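Local coordinates for minor capsid protein (Cafeteriavirus-dependent mavirus, PDB 6G42) that forms the five-subunit penton of the mavirus capsid, probably closing the vertices of the virophage shell with its single jelly-roll fold, at residues 50-55 with 300-305; 234-239 with 259-264; 153-158 with 178-183. All blocks are in the same frame, centred on the assembly; numbering follows the deposited sequence.

Contacts 1 and 2 lie side by side, their centres about 9 Å apart, in the jelly-roll part of the chain. Strand 49-62 is paired with 296-305 in contact 1 and also with 248-264, which carries residues 259-264 of contact 2; Leu51 bonds to the backbone of His263, and Glu304 to Tyr262 OH. Contact 3 sits on the far side of the chain's centre, about 54 Å from contact 1 and 46 Å from contact 2 between centres, in a separate five-stranded sheet. Along the chain, 50-55 comes first, then both halves of contact 3, then contact 2, and finally 300-305. The jelly roll thus draws on N-terminal and C-terminal parts of the chain, with contact 3 in between.

Contact 1 of 3, residues 50-55 with 300-305; sequences LLIVEE and KLLFES
Lys300 and Glu55 meet where the ladder between 50-55 and 300-305 is broken by a classic beta bulge, with Glu54 and Glu55 both set against the one lysine. Lys300 N donates to Glu55 O (2.7 Å), while Lys300 O receives two weak bonds, from Glu54 N and from Glu55 N. Going outward along the lysine, CB rests 3.7 Å from Glu55 O, and with CG anti to the backbone N (chi1 -162°) the chain runs on until CD passes Glu55 OE1 at 4.2 Å. It then bends at its last torsion and leads the ammonium away, NZ ending 5.7 Å from Glu55 OE1. NZ instead makes a salt bridge with Glu216 of a neighbouring subunit, and the lysine makes a cation-pi contact with Trp10 of its own chain.

Beyond the bulge the pairing is regular and antiparallel. Ile52 and Leu302 exchange two backbone bonds, as do Leu50 and Glu304. On the face that carries Leu50, Ile52 and Lys300, Ile52 CG2 packs on Leu302 CB at 3.7 Å. On the face of Leu51, Val53 and Leu301, Leu51 runs beside Phe303, its CD1 lying over one ring face, 4.1 Å from the centroid, in a CH-pi contact. These are the two central strands of a four-stranded antiparallel sheet of the penton protein's single jelly roll: 296-305 is flanked by 8-15, and 49-62 by 248-264.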
loop_
_atom_site.group_PDB
_atom_site.type_symbol
_atom_site.label_atom_id
_atom_site.label_comp_id
_atom_site.label_asym_id
_atom_site.label_seq_id
_atom_site.Cartn_x
_atom_site.Cartn_y
_atom_site.Cartn_z
ATOM N N LEU C 50 -27.548 -13.141 -11.593
ATOM C CA LEU C 50 -26.354 -13.538 -10.861
ATOM C C LEU C 50 -26.437 -12.931 -9.470
ATOM O O LEU C 50 -27.014 -11.866 -9.304
ATOM C CB LEU C 50 -25.104 -13.020 -11.568
ATOM C CG LEU C 50 -24.878 -13.476 -13.008
ATOM C CD1 LEU C 50 -23.697 -12.722 -13.600
ATOM C CD2 LEU C 50 -24.642 -14.979 -13.083
ATOM N N LEU C 51 -25.864 -13.617 -8.488
ATOM C CA LEU C 51 -25.748 -13.120 -7.116
ATOM C C LEU C 51 -24.280 -12.875 -6.763
ATOM O O LEU C 51 -23.432 -13.758 -6.954
ATOM C CB LEU C 51 -26.326 -14.132 -6.129
ATOM C CG LEU C 51 -26.045 -13.910 -4.637
ATOM C CD1 LEU C 51 -26.725 -12.648 -4.129
ATOM C CD2 LEU C 51 -26.516 -15.112 -3.850
ATOM N N ILE C 52 -24.005 -11.693 -6.213
ATOM C CA ILE C 52 -22.688 -11.363 -5.655
ATOM C C ILE C 52 -22.846 -10.627 -4.325
ATOM O O ILE C 52 -23.705 -9.747 -4.187
ATOM C CB ILE C 52 -21.816 -10.550 -6.648
ATOM C CG1 ILE C 52 -20.430 -10.274 -6.064
ATOM C CG2 ILE C 52 -22.472 -9.232 -7.046
ATOM C CD1 ILE C 52 -19.401 -9.951 -7.129
ATOM N N VAL C 53 -22.029 -11.021 -3.346
ATOM C CA VAL C 53 -21.971 -10.359 -2.050
ATOM C C VAL C 53 -21.064 -9.143 -2.215
ATOM O O VAL C 53 -19.843 -9.282 -2.279
ATOM C CB VAL C 53 -21.440 -11.311 -0.951
ATOM C CG1 VAL C 53 -21.340 -10.609 0.405
ATOM C CG2 VAL C 53 -22.341 -12.537 -0.844
ATOM N N GLU C 54 -21.677 -7.962 -2.304
ATOM C CA GLU C 54 -20.952 -6.694 -2.460
ATOM C C GLU C 54 -20.111 -6.348 -1.214
ATOM O O GLU C 54 -18.933 -6.008 -1.328
ATOM C CB GLU C 54 -21.952 -5.566 -2.753
ATOM C CG GLU C 54 -21.373 -4.156 -2.930
ATOM C CD GLU C 54 -20.594 -3.958 -4.222
ATOM O OE1 GLU C 54 -20.628 -4.854 -5.107
ATOM O OE2 GLU C 54 -19.950 -2.885 -4.355
ATOM N N GLU C 55 -20.721 -6.442 -0.037
ATOM C CA GLU C 55 -20.093 -5.963 1.193
ATOM C C GLU C 55 -20.683 -6.624 2.437
ATOM O O GLU C 55 -21.889 -6.864 2.510
ATOM C CB GLU C 55 -20.240 -4.435 1.242
ATOM C CG GLU C 55 -20.081 -3.736 2.589
ATOM C CD GLU C 55 -20.177 -2.213 2.472
ATOM O OE1 GLU C 55 -20.909 -1.720 1.579
ATOM O OE2 GLU C 55 -19.533 -1.504 3.279
ATOM N N LYS C 300 -24.593 -6.695 2.416
ATOM C CA LYS C 300 -25.148 -6.101 1.201
ATOM C C LYS C 300 -25.001 -7.086 0.044
ATOM O O LYS C 300 -23.895 -7.537 -0.257
ATOM C CB LYS C 300 -24.450 -4.777 0.886
ATOM C CG LYS C 300 -25.214 -3.874 -0.077
ATOM C CD LYS C 300 -24.722 -2.428 -0.004
ATOM C CE LYS C 300 -25.730 -1.426 -0.552
ATOM N NZ LYS C 300 -25.342 -0.918 -1.894
ATOM N N LEU C 301 -26.130 -7.426 -0.575
ATOM C CA LEU C 301 -26.178 -8.373 -1.681
ATOM C C LEU C 301 -26.558 -7.648 -2.968
ATOM O O LEU C 301 -27.237 -6.621 -2.935
ATOM C CB LEU C 301 -27.208 -9.463 -1.388
ATOM C CG LEU C 301 -27.068 -10.237 -0.079
ATOM C CD1 LEU C 301 -28.278 -11.126 0.118
ATOM C CD2 LEU C 301 -25.802 -11.078 -0.056
ATOM N N LEU C 302 -26.112 -8.189 -4.097
ATOM C CA LEU C 302 -26.486 -7.666 -5.409
ATOM C C LEU C 302 -27.033 -8.785 -6.284
ATOM O O LEU C 302 -26.344 -9.780 -6.524
ATOM C CB LEU C 302 -25.284 -7.018 -6.099
ATOM C CG LEU C 302 -25.470 -6.608 -7.566
ATOM C CD1 LEU C 302 -26.595 -5.589 -7.715
ATOM C CD2 LEU C 302 -24.172 -6.068 -8.145
ATOM N N PHE C 303 -28.268 -8.609 -6.749
ATOM C CA PHE C 303 -28.836 -9.455 -7.792
ATOM C C PHE C 303 -28.710 -8.689 -9.107
ATOM O O PHE C 303 -29.370 -7.664 -9.308
ATOM C CB PHE C 303 -30.282 -9.826 -7.464
ATOM C CG PHE C 303 -30.419 -10.633 -6.197
ATOM C CD1 PHE C 303 -30.258 -12.016 -6.215
ATOM C CD2 PHE C 303 -30.687 -10.008 -4.979
ATOM C CE1 PHE C 303 -30.373 -12.759 -5.049
ATOM C CE2 PHE C 303 -30.800 -10.744 -3.809
ATOM C CZ PHE C 303 -30.644 -12.122 -3.843
ATOM N N GLU C 304 -27.821 -9.176 -9.968
ATOM C CA GLU C 304 -27.479 -8.538 -11.240
ATOM C C GLU C 304 -28.034 -9.376 -12.399
ATOM O O GLU C 304 -27.670 -10.550 -12.559
ATOM C CB GLU C 304 -25.955 -8.411 -11.346
ATOM C CG GLU C 304 -25.445 -7.656 -12.565
ATOM C CD GLU C 304 -23.925 -7.662 -12.671
ATOM O OE1 GLU C 304 -23.245 -7.462 -11.639
ATOM O OE2 GLU C 304 -23.404 -7.871 -13.793
ATOM N N SER C 305 -28.917 -8.778 -13.201
ATOM C CA SER C 305 -29.580 -9.505 -14.289
ATOM C C SER C 305 -28.651 -9.673 -15.479
ATOM O O SER C 305 -27.708 -8.899 -15.651
ATOM C CB SER C 305 -30.881 -8.810 -14.723
ATOM O OG SER C 305 -30.635 -7.625 -15.453
#

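Contact 2 of 3, residues 234-239 with 259-264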
loop_
_atom_site.group_PDB
_atom_site.type_symbol
_atom_site.label_atom_id
_atom_site.label_comp_id
_atom_site.label_asym_id
_atom_site.label_seq_id
_atom_site.Cartn_x
_atom_site.Cartn_y
_atom_site.Cartn_z
ATOM N N PHE C 234 -22.177 -21.853 -1.189
ATOM C CA PHE C 234 -21.218 -20.886 -0.669
ATOM C C PHE C 234 -21.471 -19.590 -1.441
ATOM O O PHE C 234 -21.320 -19.573 -2.662
ATOM C CB PHE C 234 -19.778 -21.354 -0.928
ATOM C CG PHE C 234 -19.328 -22.524 -0.082
ATOM C CD1 PHE C 234 -19.906 -23.780 -0.218
ATOM C CD2 PHE C 234 -18.269 -22.385 0.813
ATOM C CE1 PHE C 234 -19.475 -24.857 0.545
ATOM C CE2 PHE C 234 -17.832 -23.460 1.581
ATOM C CZ PHE C 234 -18.435 -24.697 1.446
ATOM N N LEU C 235 -21.858 -18.520 -0.744
ATOM C CA LEU C 235 -22.148 -17.218 -1.383
ATOM C C LEU C 235 -20.956 -16.254 -1.468
ATOM O O LEU C 235 -20.894 -15.430 -2.377
ATOM C CB LEU C 235 -23.324 -16.537 -0.687
ATOM C CG LEU C 235 -24.624 -17.344 -0.636
ATOM C CD1 LEU C 235 -25.751 -16.454 -0.137
ATOM C CD2 LEU C 235 -24.997 -17.952 -1.980
ATOM N N THR C 236 -20.042 -16.338 -0.507
ATOM C CA THR C 236 -18.732 -15.688 -0.617
ATOM C C THR C 236 -17.716 -16.410 0.273
ATOM O O THR C 236 -18.091 -17.084 1.232
ATOM C CB THR C 236 -18.789 -14.164 -0.305
ATOM O OG1 THR C 236 -17.553 -13.536 -0.687
ATOM C CG2 THR C 236 -19.066 -13.892 1.177
ATOM N N ASN C 237 -16.442 -16.271 -0.089
ATOM C CA ASN C 237 -15.309 -16.832 0.644
ATOM C C ASN C 237 -14.387 -15.702 1.035
ATOM O O ASN C 237 -13.657 -15.186 0.186
ATOM C CB ASN C 237 -14.499 -17.762 -0.250
ATOM C CG ASN C 237 -15.091 -19.137 -0.360
ATOM O OD1 ASN C 237 -16.296 -19.294 -0.554
ATOM N ND2 ASN C 237 -14.235 -20.155 -0.274
ATOM N N TYR C 238 -14.413 -15.312 2.300
ATOM C CA TYR C 238 -13.465 -14.332 2.816
ATOM C C TYR C 238 -12.284 -15.097 3.392
ATOM O O TYR C 238 -12.454 -15.881 4.314
ATOM C CB TYR C 238 -14.115 -13.463 3.890
ATOM C CG TYR C 238 -13.190 -12.440 4.495
ATOM C CD1 TYR C 238 -13.016 -11.197 3.898
ATOM C CD2 TYR C 238 -12.490 -12.709 5.667
ATOM C CE1 TYR C 238 -12.168 -10.251 4.451
ATOM C CE2 TYR C 238 -11.637 -11.770 6.225
ATOM C CZ TYR C 238 -11.481 -10.541 5.613
ATOM O OH TYR C 238 -10.640 -9.600 6.156
ATOM N N LYS C 239 -11.100 -14.880 2.831
ATOM C CA LYS C 239 -9.870 -15.405 3.403
ATOM C C LYS C 239 -9.488 -14.579 4.623
ATOM O O LYS C 239 -9.429 -13.355 4.543
ATOM C CB LYS C 239 -8.734 -15.356 2.382
ATOM C CG LYS C 239 -7.451 -16.047 2.831
ATOM C CD LYS C 239 -7.625 -17.554 2.836
ATOM C CE LYS C 239 -6.490 -18.274 3.530
ATOM N NZ LYS C 239 -6.860 -19.704 3.690
ATOM N N SER C 259 -14.036 -9.517 -8.673
ATOM C CA SER C 259 -14.939 -9.225 -9.798
ATOM C C SER C 259 -15.670 -10.482 -10.270
ATOM O O SER C 259 -16.852 -10.421 -10.602
ATOM C CB SER C 259 -14.167 -8.607 -10.980
ATOM O OG SER C 259 -13.675 -7.310 -10.681
ATOM N N ASN C 260 -14.961 -11.613 -10.273
ATOM C CA ASN C 260 -15.514 -12.902 -10.703
ATOM C C ASN C 260 -16.480 -13.598 -9.727
ATOM O O ASN C 260 -17.159 -14.532 -10.148
ATOM C CB ASN C 260 -14.374 -13.886 -11.024
ATOM C CG ASN C 260 -13.629 -13.536 -12.301
ATOM O OD1 ASN C 260 -14.231 -13.147 -13.302
ATOM N ND2 ASN C 260 -12.316 -13.714 -12.285
ATOM N N LYS C 261 -16.564 -13.169 -8.461
ATOM C CA LYS C 261 -17.313 -13.939 -7.428
ATOM C C LYS C 261 -18.852 -13.860 -7.544
ATOM O O LYS C 261 -19.553 -13.341 -6.668
ATOM C CB LYS C 261 -16.821 -13.620 -6.003
ATOM C CG LYS C 261 -15.723 -14.563 -5.537
ATOM C CD LYS C 261 -15.376 -14.402 -4.063
ATOM C CE LYS C 261 -14.476 -15.534 -3.572
ATOM N NZ LYS C 261 -13.237 -15.735 -4.387
ATOM N N TYR C 262 -19.348 -14.441 -8.634
ATOM C CA TYR C 262 -20.757 -14.490 -8.970
ATOM C C TYR C 262 -21.258 -15.927 -8.810
ATOM O O TYR C 262 -20.491 -16.890 -8.945
ATOM C CB TYR C 262 -20.958 -14.039 -10.419
ATOM C CG TYR C 262 -20.904 -12.538 -10.658
ATOM C CD1 TYR C 262 -21.942 -11.710 -10.232
ATOM C CD2 TYR C 262 -19.838 -11.950 -11.351
ATOM C CE1 TYR C 262 -21.912 -10.341 -10.463
ATOM C CE2 TYR C 262 -19.804 -10.578 -11.589
ATOM C CZ TYR C 262 -20.844 -9.778 -11.142
ATOM O OH TYR C 262 -20.821 -8.420 -11.365
ATOM N N HIS C 263 -22.551 -16.060 -8.519
ATOM C CA HIS C 263 -23.231 -17.361 -8.483
ATOM C C HIS C 263 -24.556 -17.263 -9.205
ATOM O O HIS C 263 -25.244 -16.250 -9.095
ATOM C CB HIS C 263 -23.462 -17.802 -7.046
ATOM C CG HIS C 263 -22.197 -18.054 -6.302
ATOM N ND1 HIS C 263 -21.451 -19.195 -6.484
ATOM C CD2 HIS C 263 -21.523 -17.296 -5.408
ATOM C CE1 HIS C 263 -20.375 -19.139 -5.719
ATOM N NE2 HIS C 263 -20.397 -17.999 -5.054
ATOM N N ASN C 264 -24.910 -18.311 -9.942
ATOM C CA ASN C 264 -26.149 -18.325 -10.719
ATOM C C ASN C 264 -27.352 -18.559 -9.813
ATOM O O ASN C 264 -27.328 -19.460 -8.973
ATOM C CB ASN C 264 -26.094 -19.416 -11.786
ATOM C CG ASN C 264 -25.169 -19.068 -12.937
ATOM O OD1 ASN C 264 -24.116 -19.687 -13.115
ATOM N ND2 ASN C 264 -25.566 -18.078 -13.737
#
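His263 turns its imidazole under the backbone of Phe234 and Leu235. Phe234 O stands 2.9 Å above the ring plane, displaced toward the rim, and lies 3.0 Å from His263 NE2. Close as that is, the oxygen sits over the face, where a ring N-H does not point, so the angle is too poor for a hydrogen bond. Leu235 O takes a different place: it lies near the ring plane at the edge, 3.6 Å from His263 CD2.

The second arm of the contact is Lys261, whose aliphatic chain reaches across to Thr236 and Asn237. It crosses Thr236 at about a right angle, with Lys261 CD 4.1 Å from Thr236 OG1. One carbon further out, Lys261 CE packs on Asn237 CB at 4.0 Å and approaches the carbonyl oxygen of the same residue. A bend at the last torsion (chi4 54°) then turns the ammonium off the line of the chain, and NZ makes a weak, long ion pair with Glu54 of a neighbouring subunit.

What aims these two side chains is the backbone between them. Lys261 is the centre of an inverse gamma turn, closed by Tyr262 N bonding to Asn260 O at 2.7 Å, and from there the chain straightens so that His263 points to the same partner segment while Tyr262 points away. The His263 ring also meets Trp10 of that neighbouring subunit, their planes at about 45°, so the contact lies against a subunit interface of the penton.

The two segments form no ladder. Strand 236-239 pairs with 201-207 in one sheet, and His263 pairs through its backbone with Leu51 in another, so the His263 ring and the Lys261 chain bridge from one jelly-roll sheet to backbone and side chains leading into the other.

Contact 3 of 3, residues 153-158 with 178-183; sequences GHFIMF and YSLVIL
Phe155 lays its ring against Leu180, the two side chains crossing at about a right angle. Leu180 CD1 comes to 3.6 Å from Phe155 CD2, Leu180 CD2 touches CB of the phenylalanine, and Leu180 CB stands over one face of the ring, out toward the rim. Phe155 CD1 approaches Val181 O obliquely.

At Ile156 the backbone takes over: its carbonyl oxygen receives Val181 N at 2.8 Å, the donor lying nearly along the C=O axis. Out on the side chain, Ile156 CD1 reaches Leu183 CD1 at 4.0 Å. Ile144 of strand 141-145 packs on Ile156, Val181 and Leu183 together, on the face that also carries Phe158.

The sheet itself is antiparallel and five-stranded, in the order 84-90, 74-79, 154-158, 179-181, 171-173, so the contact joins its middle strand to the next one; it is distinct from the sheets of the jelly roll. Short as it is, 154-158 leaves directly from helix 148-153.

Met157 and Leu180 form a non-hydrogen-bonded pair, and Met157 points to the side of the sheet away from Ile144. Its thioether is folded at the end (chi3 62°), which carries CE across to the base of the Tyr178 side chain, 3.4 Å from Tyr178 CB. The tyrosine's OH is held further off by Gln74.

Phe158 closes the pairing with two backbone bonds: Phe158 N to Ser179 O at 2.9 Å, and Ser179 N to Phe158 O. Its ring lies under Val181 CG2, which sits 3.9 Å from the centroid and 22° off the normal in a CH-pi contact. Ser179 OG, well away from that ring, bonds to Asp173 and to Arg25 of a neighbouring subunit.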
loop_
_atom_site.group_PDB
_atom_site.type_symbol
_atom_site.label_atom_id
_atom_site.label_comp_id
_atom_site.label_asym_id
_atom_site.label_seq_id
_atom_site.Cartn_x
_atom_site.Cartn_y
_atom_site.Cartn_z
ATOM N N GLY C 153 26.820 -24.755 27.944
ATOM C CA GLY C 153 26.486 -26.125 28.337
ATOM C C GLY C 153 25.543 -26.859 27.398
ATOM O O GLY C 153 25.879 -27.926 26.883
ATOM N N HIS C 154 24.365 -26.279 27.180
ATOM C CA HIS C 154 23.240 -26.983 26.548
ATOM C C HIS C 154 22.616 -26.241 25.364
ATOM O O HIS C 154 22.917 -25.073 25.107
ATOM C CB HIS C 154 22.149 -27.246 27.592
ATOM C CG HIS C 154 22.651 -27.887 28.850
ATOM N ND1 HIS C 154 23.150 -27.161 29.911
ATOM C CD2 HIS C 154 22.730 -29.187 29.215
ATOM C CE1 HIS C 154 23.511 -27.987 30.877
ATOM N NE2 HIS C 154 23.266 -29.223 30.480
ATOM N N PHE C 155 21.747 -26.957 24.654
ATOM C CA PHE C 155 20.887 -26.401 23.608
ATOM C C PHE C 155 19.419 -26.658 23.938
ATOM O O PHE C 155 19.099 -27.514 24.764
ATOM C CB PHE C 155 21.177 -27.073 22.266
ATOM C CG PHE C 155 22.365 -26.522 21.536
ATOM C CD1 PHE C 155 22.448 -25.167 21.224
ATOM C CD2 PHE C 155 23.383 -27.371 21.101
ATOM C CE1 PHE C 155 23.537 -24.664 20.528
ATOM C CE2 PHE C 155 24.472 -26.876 20.401
ATOM C CZ PHE C 155 24.549 -25.520 20.115
ATOM N N ILE C 156 18.538 -25.914 23.272
ATOM C CA ILE C 156 17.099 -26.195 23.254
ATOM C C ILE C 156 16.785 -26.898 21.932
ATOM O O ILE C 156 17.260 -26.477 20.876
ATOM C CB ILE C 156 16.256 -24.907 23.369
ATOM C CG1 ILE C 156 16.530 -24.201 24.703
ATOM C CG2 ILE C 156 14.762 -25.217 23.249
ATOM C CD1 ILE C 156 16.070 -22.757 24.750
ATOM N N MET C 157 15.975 -27.955 22.006
ATOM C CA MET C 157 15.569 -28.754 20.840
ATOM C C MET C 157 14.110 -28.490 20.499
ATOM O O MET C 157 13.275 -28.424 21.394
ATOM C CB MET C 157 15.705 -30.248 21.131
ATOM C CG MET C 157 17.120 -30.750 21.360
ATOM S SD MET C 157 17.121 -32.369 22.154
ATOM C CE MET C 157 16.283 -33.386 20.941
ATOM N N PHE C 158 13.822 -28.346 19.207
ATOM C CA PHE C 158 12.459 -28.225 18.675
ATOM C C PHE C 158 12.243 -29.402 17.726
ATOM O O PHE C 158 13.077 -29.655 16.852
ATOM C CB PHE C 158 12.317 -26.933 17.847
ATOM C CG PHE C 158 12.028 -25.676 18.646
ATOM C CD1 PHE C 158 12.447 -25.507 19.967
ATOM C CD2 PHE C 158 11.367 -24.618 18.029
ATOM C CE1 PHE C 158 12.182 -24.334 20.658
ATOM C CE2 PHE C 158 11.101 -23.442 18.718
ATOM C CZ PHE C 158 11.510 -23.300 20.035
ATOM N N TYR C 178 14.341 -33.904 15.550
ATOM C CA TYR C 178 14.714 -32.757 16.401
ATOM C C TYR C 178 15.800 -31.860 15.792
ATOM O O TYR C 178 16.678 -32.338 15.073
ATOM C CB TYR C 178 15.147 -33.250 17.788
ATOM C CG TYR C 178 14.126 -34.166 18.435
ATOM C CD1 TYR C 178 12.927 -33.663 18.939
ATOM C CD2 TYR C 178 14.346 -35.542 18.525
ATOM C CE1 TYR C 178 11.980 -34.501 19.520
ATOM C CE2 TYR C 178 13.408 -36.388 19.103
ATOM C CZ TYR C 178 12.226 -35.864 19.598
ATOM O OH TYR C 178 11.293 -36.700 20.169
ATOM N N SER C 179 15.722 -30.563 16.097
ATOM C CA SER C 179 16.667 -29.552 15.598
ATOM C C SER C 179 17.091 -28.627 16.734
ATOM O O SER C 179 16.283 -28.307 17.604
ATOM C CB SER C 179 16.030 -28.715 14.481
ATOM O OG SER C 179 15.649 -29.513 13.374
ATOM N N LEU C 180 18.351 -28.192 16.706
ATOM C CA LEU C 180 18.926 -27.335 17.754
ATOM C C LEU C 180 18.645 -25.854 17.509
ATOM O O LEU C 180 18.846 -25.356 16.403
ATOM C CB LEU C 180 20.446 -27.528 17.842
ATOM C CG LEU C 180 20.985 -28.929 18.126
ATOM C CD1 LEU C 180 22.498 -28.951 17.942
ATOM C CD2 LEU C 180 20.607 -29.410 19.519
ATOM N N VAL C 181 18.211 -25.153 18.553
ATOM C CA VAL C 181 18.004 -23.707 18.493
ATOM C C VAL C 181 19.334 -23.010 18.795
ATOM O O VAL C 181 19.812 -23.029 19.933
ATOM C CB VAL C 181 16.911 -23.243 19.485
ATOM C CG1 VAL C 181 16.707 -21.734 19.416
ATOM C CG2 VAL C 181 15.598 -23.955 19.193
ATOM N N ILE C 182 19.918 -22.401 17.766
ATOM C CA ILE C 182 21.173 -21.661 17.891
ATOM C C ILE C 182 20.919 -20.319 18.589
ATOM O O ILE C 182 20.144 -19.498 18.094
ATOM C CB ILE C 182 21.829 -21.458 16.504
ATOM C CG1 ILE C 182 22.302 -22.814 15.956
ATOM C CG2 ILE C 182 23.010 -20.490 16.580
ATOM C CD1 ILE C 182 22.593 -22.827 14.468
ATOM N N LEU C 183 21.587 -20.111 19.725
ATOM C CA LEU C 183 21.436 -18.901 20.540
ATOM C C LEU C 183 22.798 -18.263 20.816
ATOM O O LEU C 183 23.687 -18.923 21.351
ATOM C CB LEU C 183 20.767 -19.254 21.869
ATOM C CG LEU C 183 19.395 -19.924 21.797
ATOM C CD1 LEU C 183 18.981 -20.444 23.165
ATOM C CD2 LEU C 183 18.353 -18.960 21.253
#